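Local coordinates for inactive Zymogen C11 Protease (Parabacteroides distasonis, PDB 6MZO), which is a clostripain-like cysteine peptidase of family C11, caught as an inactive zymogen and probably able to cleave peptide bonds once activated, at residues Y53-F64 against I76-S87. Residues are numbered along the deposited sequence; the frame is centred on the assembly and turned at random.
Sequences YTDKQNEAPQLF and IVLETYASNQNS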
loop_
_atom_site.group_PDB
_atom_site.type_symbol
_atom_site.label_atom_id
_atom_site.label_comp_id
_atom_site.label_asym_id
_atom_site.label_seq_id
_atom_site.Cartn_x
_atom_site.Cartn_y
_atom_site.Cartn_z
ATOM N N TYR A 53 8.214 -14.087 4.868
ATOM C CA TYR A 53 9.349 -13.632 5.683
ATOM C C TYR A 53 8.748 -13.022 6.905
ATOM O O TYR A 53 7.799 -12.161 6.791
ATOM C CB TYR A 53 10.191 -12.601 4.948
ATOM C CG TYR A 53 11.261 -11.968 5.804
ATOM C CD1 TYR A 53 12.533 -12.540 5.895
ATOM C CD2 TYR A 53 11.016 -10.756 6.480
ATOM C CE1 TYR A 53 13.527 -11.954 6.683
ATOM C CE2 TYR A 53 11.989 -10.191 7.289
ATOM C CZ TYR A 53 13.234 -10.787 7.362
ATOM O OH TYR A 53 14.189 -10.150 8.118
ATOM N N THR A 54 9.224 -13.446 8.063
ATOM C CA THR A 54 8.810 -12.781 9.288
ATOM C C THR A 54 9.995 -12.375 10.122
ATOM O O THR A 54 11.089 -12.992 10.050
ATOM C CB THR A 54 7.911 -13.666 10.172
ATOM O OG1 THR A 54 8.668 -14.807 10.616
ATOM C CG2 THR A 54 6.643 -14.152 9.441
ATOM N N ASP A 55 9.768 -11.372 10.986
ATOM C CA ASP A 55 10.780 -10.930 11.973
ATOM C C ASP A 55 10.076 -10.614 13.290
ATOM O O ASP A 55 10.030 -9.480 13.745
ATOM C CB ASP A 55 11.539 -9.721 11.427
ATOM C CG ASP A 55 12.573 -9.162 12.410
ATOM O OD1 ASP A 55 13.208 -9.922 13.172
ATOM O OD2 ASP A 55 12.746 -7.942 12.386
ATOM N N LYS A 56 9.539 -11.621 13.942
ATOM C CA LYS A 56 8.740 -11.352 15.114
ATOM C C LYS A 56 9.620 -11.080 16.318
ATOM O O LYS A 56 10.758 -11.569 16.424
ATOM C CB LYS A 56 7.824 -12.527 15.420
ATOM C CG LYS A 56 6.746 -12.745 14.338
ATOM C CD LYS A 56 5.601 -13.584 14.859
ATOM C CE LYS A 56 5.846 -15.068 14.649
ATOM N NZ LYS A 56 4.672 -15.899 15.070
ATOM N N GLN A 57 9.068 -10.323 17.245
ATOM C CA GLN A 57 9.787 -10.104 18.481
ATOM C C GLN A 57 9.928 -11.439 19.225
ATOM O O GLN A 57 9.016 -12.277 19.210
ATOM C CB GLN A 57 9.089 -9.064 19.311
ATOM C CG GLN A 57 7.721 -9.440 19.789
ATOM C CD GLN A 57 7.239 -8.438 20.823
ATOM O OE1 GLN A 57 7.995 -7.557 21.223
ATOM N NE2 GLN A 57 5.985 -8.562 21.252
ATOM N N ASN A 58 11.099 -11.649 19.825
ATOM C CA ASN A 58 11.450 -12.910 20.475
ATOM C C ASN A 58 11.469 -14.067 19.501
ATOM O O ASN A 58 11.156 -15.202 19.853
ATOM C CB ASN A 58 10.503 -13.215 21.640
ATOM C CG ASN A 58 10.627 -12.204 22.770
ATOM O OD1 ASN A 58 9.625 -11.736 23.325
ATOM N ND2 ASN A 58 11.863 -11.845 23.101
ATOM N N GLU A 59 11.841 -13.774 18.259
ATOM C CA GLU A 59 11.981 -14.793 17.257
ATOM C C GLU A 59 13.041 -14.273 16.301
ATOM O O GLU A 59 13.106 -13.055 16.053
ATOM C CB GLU A 59 10.635 -15.023 16.544
ATOM C CG GLU A 59 10.446 -16.350 15.904
ATOM C CD GLU A 59 9.101 -16.429 15.192
ATOM O OE1 GLU A 59 8.091 -16.744 15.862
ATOM O OE2 GLU A 59 9.072 -16.140 13.981
ATOM N N ALA A 60 13.857 -15.170 15.755
ATOM C CA ALA A 60 14.798 -14.789 14.699
ATOM C C ALA A 60 14.014 -14.529 13.394
ATOM O O ALA A 60 12.958 -15.149 13.191
ATOM C CB ALA A 60 15.834 -15.859 14.477
ATOM N N PRO A 61 14.544 -13.645 12.521
ATOM C CA PRO A 61 13.944 -13.479 11.182
ATOM C C PRO A 61 14.089 -14.760 10.374
ATOM O O PRO A 61 15.147 -15.427 10.431
ATOM C CB PRO A 61 14.765 -12.355 10.551
ATOM C CG PRO A 61 15.450 -11.650 11.741
ATOM C CD PRO A 61 15.720 -12.762 12.714
ATOM N N GLN A 62 13.061 -15.072 9.602
ATOM C CA GLN A 62 13.091 -16.335 8.873
ATOM C C GLN A 62 12.298 -16.241 7.591
ATOM O O GLN A 62 11.293 -15.502 7.534
ATOM C CB GLN A 62 12.563 -17.452 9.735
ATOM C CG GLN A 62 11.322 -17.184 10.466
ATOM C CD GLN A 62 10.841 -18.417 11.225
ATOM O OE1 GLN A 62 11.628 -19.291 11.577
ATOM N NE2 GLN A 62 9.530 -18.503 11.447
ATOM N N LEU A 63 12.778 -16.980 6.580
ATOM C CA LEU A 63 12.097 -17.117 5.296
ATOM C C LEU A 63 11.583 -18.544 5.221
ATOM O O LEU A 63 12.374 -19.491 5.419
ATOM C CB LEU A 63 13.080 -16.794 4.152
ATOM C CG LEU A 63 12.585 -16.975 2.729
ATOM C CD1 LEU A 63 11.486 -15.959 2.444
ATOM C CD2 LEU A 63 13.774 -16.781 1.778
ATOM N N PHE A 64 10.277 -18.728 4.967
ATOM C CA PHE A 64 9.763 -20.105 4.931
ATOM C C PHE A 64 8.708 -20.203 3.846
ATOM O O PHE A 64 8.073 -19.235 3.472
ATOM C CB PHE A 64 9.185 -20.563 6.287
ATOM C CG PHE A 64 8.138 -19.598 6.915
ATOM C CD1 PHE A 64 8.567 -18.551 7.712
ATOM C CD2 PHE A 64 6.770 -19.827 6.730
ATOM C CE1 PHE A 64 7.634 -17.674 8.344
ATOM C CE2 PHE A 64 5.812 -18.978 7.337
ATOM C CZ PHE A 64 6.255 -17.910 8.155
ATOM N N ILE A 76 7.829 -25.005 5.585
ATOM C CA ILE A 76 9.211 -25.407 5.349
ATOM C C ILE A 76 10.080 -24.209 5.650
ATOM O O ILE A 76 10.141 -23.294 4.789
ATOM C CB ILE A 76 9.448 -25.877 3.867
ATOM C CG1 ILE A 76 8.616 -27.134 3.542
ATOM C CG2 ILE A 76 10.908 -26.192 3.568
ATOM C CD1 ILE A 76 8.485 -27.397 2.065
ATOM N N VAL A 77 10.758 -24.218 6.832
ATOM C CA VAL A 77 11.551 -23.047 7.282
ATOM C C VAL A 77 12.828 -23.137 6.534
ATOM O O VAL A 77 13.646 -24.050 6.835
ATOM C CB VAL A 77 11.810 -22.982 8.823
ATOM C CG1 VAL A 77 12.785 -21.817 9.210
ATOM C CG2 VAL A 77 10.505 -22.807 9.618
ATOM N N LEU A 78 12.967 -22.293 5.512
ATOM C CA LEU A 78 14.118 -22.286 4.621
ATOM C C LEU A 78 15.396 -21.719 5.208
ATOM O O LEU A 78 16.450 -22.383 5.237
ATOM C CB LEU A 78 13.821 -21.490 3.380
ATOM C CG LEU A 78 12.606 -22.060 2.649
ATOM C CD1 LEU A 78 12.305 -21.212 1.436
ATOM C CD2 LEU A 78 12.901 -23.495 2.192
ATOM N N GLU A 79 15.331 -20.458 5.603
ATOM C CA GLU A 79 16.521 -19.870 6.179
ATOM C C GLU A 79 16.166 -19.137 7.440
ATOM O O GLU A 79 15.116 -18.478 7.516
ATOM C CB GLU A 79 17.211 -18.957 5.184
ATOM C CG GLU A 79 18.523 -18.408 5.733
ATOM C CD GLU A 79 19.449 -17.935 4.646
ATOM O OE1 GLU A 79 18.952 -17.628 3.539
ATOM O OE2 GLU A 79 20.674 -17.889 4.897
ATOM N N THR A 80 17.039 -19.228 8.431
ATOM C CA THR A 80 16.828 -18.486 9.660
ATOM C C THR A 80 18.013 -17.527 9.743
ATOM O O THR A 80 19.155 -17.964 9.722
ATOM C CB THR A 80 16.759 -19.413 10.868
ATOM O OG1 THR A 80 15.600 -20.229 10.786
ATOM C CG2 THR A 80 16.718 -18.639 12.183
ATOM N N TYR A 81 17.743 -16.223 9.792
ATOM C CA TYR A 81 18.797 -15.225 9.625
ATOM C C TYR A 81 19.373 -14.806 10.972
ATOM O O TYR A 81 18.784 -15.125 12.000
ATOM C CB TYR A 81 18.243 -14.027 8.862
ATOM C CG TYR A 81 17.899 -14.390 7.442
ATOM C CD1 TYR A 81 18.878 -14.366 6.456
ATOM C CD2 TYR A 81 16.595 -14.728 7.089
ATOM C CE1 TYR A 81 18.578 -14.700 5.153
ATOM C CE2 TYR A 81 16.281 -15.033 5.817
ATOM C CZ TYR A 81 17.295 -15.040 4.840
ATOM O OH TYR A 81 17.021 -15.352 3.510
ATOM N N ALA A 82 20.539 -14.150 10.980
ATOM C CA ALA A 82 21.102 -13.665 12.238
ATOM C C ALA A 82 20.196 -12.553 12.763
ATOM O O ALA A 82 19.457 -11.928 11.990
ATOM C CB ALA A 82 22.528 -13.171 12.056
ATOM N N SER A 83 20.215 -12.295 14.069
ATOM C CA SER A 83 19.216 -11.363 14.589
ATOM C C SER A 83 19.632 -9.908 14.338
ATOM O O SER A 83 18.828 -8.991 14.538
ATOM C CB SER A 83 18.944 -11.590 16.078
ATOM O OG SER A 83 18.035 -10.607 16.552
ATOM N N ASN A 84 20.857 -9.687 13.857
ATOM C CA ASN A 84 21.240 -8.325 13.440
ATOM C C ASN A 84 20.739 -7.958 12.052
ATOM O O ASN A 84 21.052 -6.883 11.537
ATOM C CB ASN A 84 22.749 -8.135 13.485
ATOM C CG ASN A 84 23.470 -9.009 12.495
ATOM O OD1 ASN A 84 22.893 -9.955 11.974
ATOM N ND2 ASN A 84 24.764 -8.759 12.298
ATOM N N GLN A 85 19.969 -8.856 11.447
ATOM C CA GLN A 85 19.364 -8.549 10.199
ATOM C C GLN A 85 18.261 -7.558 10.517
ATOM O O GLN A 85 17.365 -7.845 11.318
ATOM C CB GLN A 85 18.831 -9.808 9.529
ATOM C CG GLN A 85 18.205 -9.473 8.192
ATOM C CD GLN A 85 17.524 -10.635 7.506
ATOM O OE1 GLN A 85 16.512 -11.132 7.973
ATOM N NE2 GLN A 85 18.059 -11.036 6.364
ATOM N N ASN A 86 18.329 -6.384 9.911
ATOM C CA ASN A 86 17.269 -5.388 10.083
ATOM C C ASN A 86 16.165 -5.541 9.052
ATOM O O ASN A 86 16.352 -5.230 7.878
ATOM C CB ASN A 86 17.851 -3.988 9.999
ATOM C CG ASN A 86 16.813 -2.912 10.195
ATOM O OD1 ASN A 86 15.672 -3.179 10.568
ATOM N ND2 ASN A 86 17.222 -1.667 9.973
ATOM N N SER A 87 15.001 -5.995 9.493
ATOM C CA SER A 87 13.950 -6.271 8.540
ATOM C C SER A 87 13.298 -4.991 8.019
ATOM O O SER A 87 12.643 -5.030 6.995
ATOM C CB SER A 87 12.894 -7.179 9.164
ATOM O OG SER A 87 12.207 -6.503 10.210
HETATM O O HOH W 1 14.834 -5.787 12.098
#
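The edge hairpin of the central mixed sheet, where strand 72-80 is outermost and pairs antiparallel with strand 62-69, shows how a classic beta bulge and a returning loop can finish a sheet. Leu78 and Glu79 both face Leu63: Glu79 N donates to Leu63 O at 3.1 Å, in the carbonyl plane, and Leu78 N does so weakly. Leu63 N returns a bond to Glu79 O. Just past the end of the strand, Tyr81 N reaches Pro61 O at 2.8 Å, nearly straight at 173°. The Tyr81 side chain lies alongside that of Leu63, pointing the same way, with Leu63 CB 4.0 Å from Tyr81 CE2. Glu79 CG covers one face of this ring near its rim and Gln85 NE2 the opposite face, while helix 90-103 supplies further neighbours, Ile96 among them.

Beyond the turn from Ala82 to Gln85, the chain comes back to strand 49-54. In Tyr53 the ring is swung opposite the backbone N (chi1 172°), which carries the hydroxyl to Gln85. Tyr53 OH donates to Gln85 OE1 at 2.5 Å, standing above the amide plane, 47° out of it. Gln85 OE1 also lies against Pro61 CB. Two residues further on, Ser87 OG donates to the anti side of Asp55 OD2 at 2.7 Å, and a water bridges that carboxylate to Ser87 N. A phenylalanine in place of Tyr53 would probably leave Gln85 OE1 without its hydroxyl donor and the amide freer to turn. Directional polar bonds thus tie the loop after strand 72-80 to Tyr53 and Asp55 where its strand pairing has ended.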